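Local atomic coordinates of uncharacterized protein (Bacillus cereus, PDB entry 5F2H), a protein that is of unknown function but belongs to the alpha/beta hydrolase superfamily and may act as a hydrolase. Residues Val146-Trp150 with Asp295-Phe300. Residues are numbered along the deposited sequence; the frame is centred on the assembly and turned at random.
Sequences VEPYW and DYPEDF
The phenol ring of Y149 lies over one face of the Y296 ring in an offset stack, centroids 3.7 Å apart and planes only 8° from parallel. The slide between the rings brings CB of Y149 over the same face, 3.7 Å from the centroid of the Y296 ring, as a CH-pi contact. Although the rings lie nearly parallel, the long axes of the two side chains cross obliquely: the Y149 hydroxyl points toward the D295 carboxylate, while the Y296 hydroxyl reaches W150. There the indole NE1 of W150 donates to OH of Y296 over 3.0 Å, nearly straight and close to the indole plane, fixing the far end of the stacked ring. At the Y149 hydroxyl, water 1 bridges to D295: it lies 2.8 Å from OH of Y149 and donates to OD1 of D295. F300, with CG anti to its backbone N (chi1 178°), reaches the indole and presents its edge to the face of the six-membered ring, planes at 77°, CZ standing 3.7 Å from CH2 of W150. The four rings thus form an aromatic cluster with one buried polar link. The contact joins helix 143-150 to the loop running from strand 284-289 into helix 300-313, where P297 to F300 make a type I turn. Y296 also stacks on F207, within a probable nucleophile elbow that the W150 side chain touches too. M231 of strand 227-231 packs against Y296 and F300, L304 of helix 300-313 meets W150, and I11 of the second subunit packs on both tyrosines.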
loop_
_atom_site.group_PDB
_atom_site.type_symbol
_atom_site.label_atom_id
_atom_site.label_comp_id
_atom_site.label_asym_id
_atom_site.label_seq_id
_atom_site.Cartn_x
_atom_site.Cartn_y
_atom_site.Cartn_z
ATOM N N VAL B 146 7.297 6.612 24.134
ATOM C CA VAL B 146 7.667 5.557 23.207
ATOM C C VAL B 146 7.419 5.942 21.737
ATOM O O VAL B 146 8.060 5.432 20.851
ATOM C CB VAL B 146 6.932 4.246 23.606
ATOM C CG1 VAL B 146 5.433 4.396 23.418
ATOM C CG2 VAL B 146 7.442 3.066 22.795
ATOM N N GLU B 147 6.528 6.889 21.491
ATOM C CA GLU B 147 6.224 7.292 20.131
ATOM C C GLU B 147 7.446 7.715 19.301
ATOM O O GLU B 147 7.657 7.200 18.214
ATOM C CB GLU B 147 5.127 8.363 20.164
ATOM C CG GLU B 147 4.747 8.994 18.833
ATOM C CD GLU B 147 3.639 10.039 18.960
ATOM O OE1 GLU B 147 2.695 9.852 19.748
ATOM O OE2 GLU B 147 3.673 11.038 18.221
ATOM N N PRO B 148 8.297 8.601 19.833
ATOM C CA PRO B 148 9.447 9.064 19.049
ATOM C C PRO B 148 10.361 7.989 18.466
ATOM O O PRO B 148 10.928 8.207 17.388
ATOM C CB PRO B 148 10.236 9.918 20.043
ATOM C CG PRO B 148 9.247 10.373 21.042
ATOM C CD PRO B 148 8.226 9.272 21.141
ATOM N N TYR B 149 10.496 6.846 19.146
ATOM C CA TYR B 149 11.382 5.796 18.662
ATOM C C TYR B 149 10.762 4.893 17.613
ATOM O O TYR B 149 11.486 4.155 16.937
ATOM C CB TYR B 149 11.878 4.936 19.826
ATOM C CG TYR B 149 12.656 5.679 20.889
ATOM C CD1 TYR B 149 14.024 5.805 20.805
ATOM C CD2 TYR B 149 12.022 6.197 22.015
ATOM C CE1 TYR B 149 14.734 6.476 21.795
ATOM C CE2 TYR B 149 12.724 6.837 23.016
ATOM C CZ TYR B 149 14.074 6.990 22.900
ATOM O OH TYR B 149 14.782 7.675 23.883
ATOM N N TRP B 150 9.442 4.949 17.439
ATOM C CA TRP B 150 8.781 4.058 16.474
ATOM C C TRP B 150 7.997 4.806 15.430
ATOM O O TRP B 150 7.315 4.201 14.622
ATOM C CB TRP B 150 7.848 3.111 17.249
ATOM C CG TRP B 150 8.579 2.371 18.308
ATOM C CD1 TRP B 150 8.841 2.799 19.570
ATOM C CD2 TRP B 150 9.181 1.092 18.193
ATOM N NE1 TRP B 150 9.563 1.861 20.253
ATOM C CE2 TRP B 150 9.753 0.781 19.438
ATOM C CE3 TRP B 150 9.268 0.159 17.163
ATOM C CZ2 TRP B 150 10.432 -0.407 19.671
ATOM C CZ3 TRP B 150 9.912 -1.033 17.403
ATOM C CH2 TRP B 150 10.500 -1.301 18.640
ATOM N N ASP B 295 18.901 1.527 26.420
ATOM C CA ASP B 295 18.338 2.607 25.671
ATOM C C ASP B 295 18.355 2.179 24.221
ATOM O O ASP B 295 18.987 1.204 23.893
ATOM C CB ASP B 295 19.276 3.803 25.855
ATOM C CG ASP B 295 18.855 4.998 25.068
ATOM O OD1 ASP B 295 17.663 5.079 24.710
ATOM O OD2 ASP B 295 19.734 5.851 24.811
ATOM N N TYR B 296 17.674 2.915 23.355
ATOM C CA TYR B 296 17.663 2.596 21.939
ATOM C C TYR B 296 18.920 3.175 21.296
ATOM O O TYR B 296 19.460 4.193 21.765
ATOM C CB TYR B 296 16.494 3.256 21.250
ATOM C CG TYR B 296 15.120 2.890 21.730
ATOM C CD1 TYR B 296 14.619 3.402 22.902
ATOM C CD2 TYR B 296 14.253 2.213 20.900
ATOM C CE1 TYR B 296 13.308 3.175 23.272
ATOM C CE2 TYR B 296 12.946 1.971 21.262
ATOM C CZ TYR B 296 12.479 2.467 22.440
ATOM O OH TYR B 296 11.181 2.217 22.799
ATOM N N PRO B 297 19.418 2.529 20.225
ATOM C CA PRO B 297 20.613 3.062 19.535
ATOM C C PRO B 297 20.250 4.388 18.905
ATOM O O PRO B 297 19.087 4.608 18.553
ATOM C CB PRO B 297 20.911 2.019 18.468
ATOM C CG PRO B 297 19.639 1.256 18.302
ATOM C CD PRO B 297 18.915 1.299 19.605
ATOM N N GLU B 298 21.224 5.263 18.719
ATOM C CA GLU B 298 20.913 6.582 18.160
ATOM C C GLU B 298 20.463 6.543 16.680
ATOM O O GLU B 298 19.747 7.433 16.225
ATOM C CB GLU B 298 22.030 7.570 18.504
ATOM C CG GLU B 298 21.655 9.032 18.303
ATOM C CD GLU B 298 22.550 9.972 19.099
ATOM O OE1 GLU B 298 23.083 9.533 20.140
ATOM O OE2 GLU B 298 22.655 11.167 18.743
ATOM N N ASP B 299 20.820 5.472 15.972
ATOM C CA ASP B 299 20.404 5.273 14.579
ATOM C C ASP B 299 19.369 4.122 14.563
ATOM O O ASP B 299 19.367 3.264 13.670
ATOM C CB ASP B 299 21.588 4.932 13.668
ATOM C CG ASP B 299 22.228 3.587 13.986
ATOM O OD1 ASP B 299 21.842 2.930 14.982
ATOM O OD2 ASP B 299 23.117 3.176 13.209
ATOM N N PHE B 300 18.489 4.118 15.559
ATOM C CA PHE B 300 17.464 3.088 15.662
ATOM C C PHE B 300 16.428 3.094 14.538
ATOM O O PHE B 300 15.910 2.025 14.177
ATOM C CB PHE B 300 16.746 3.180 17.001
ATOM C CG PHE B 300 15.664 2.179 17.152
ATOM C CD1 PHE B 300 15.976 0.842 17.366
ATOM C CD2 PHE B 300 14.330 2.560 17.129
ATOM C CE1 PHE B 300 14.974 -0.107 17.530
ATOM C CE2 PHE B 300 13.327 1.618 17.294
ATOM C CZ PHE B 300 13.651 0.285 17.496
HETATM O O HOH W 1 17.536 7.770 23.502
#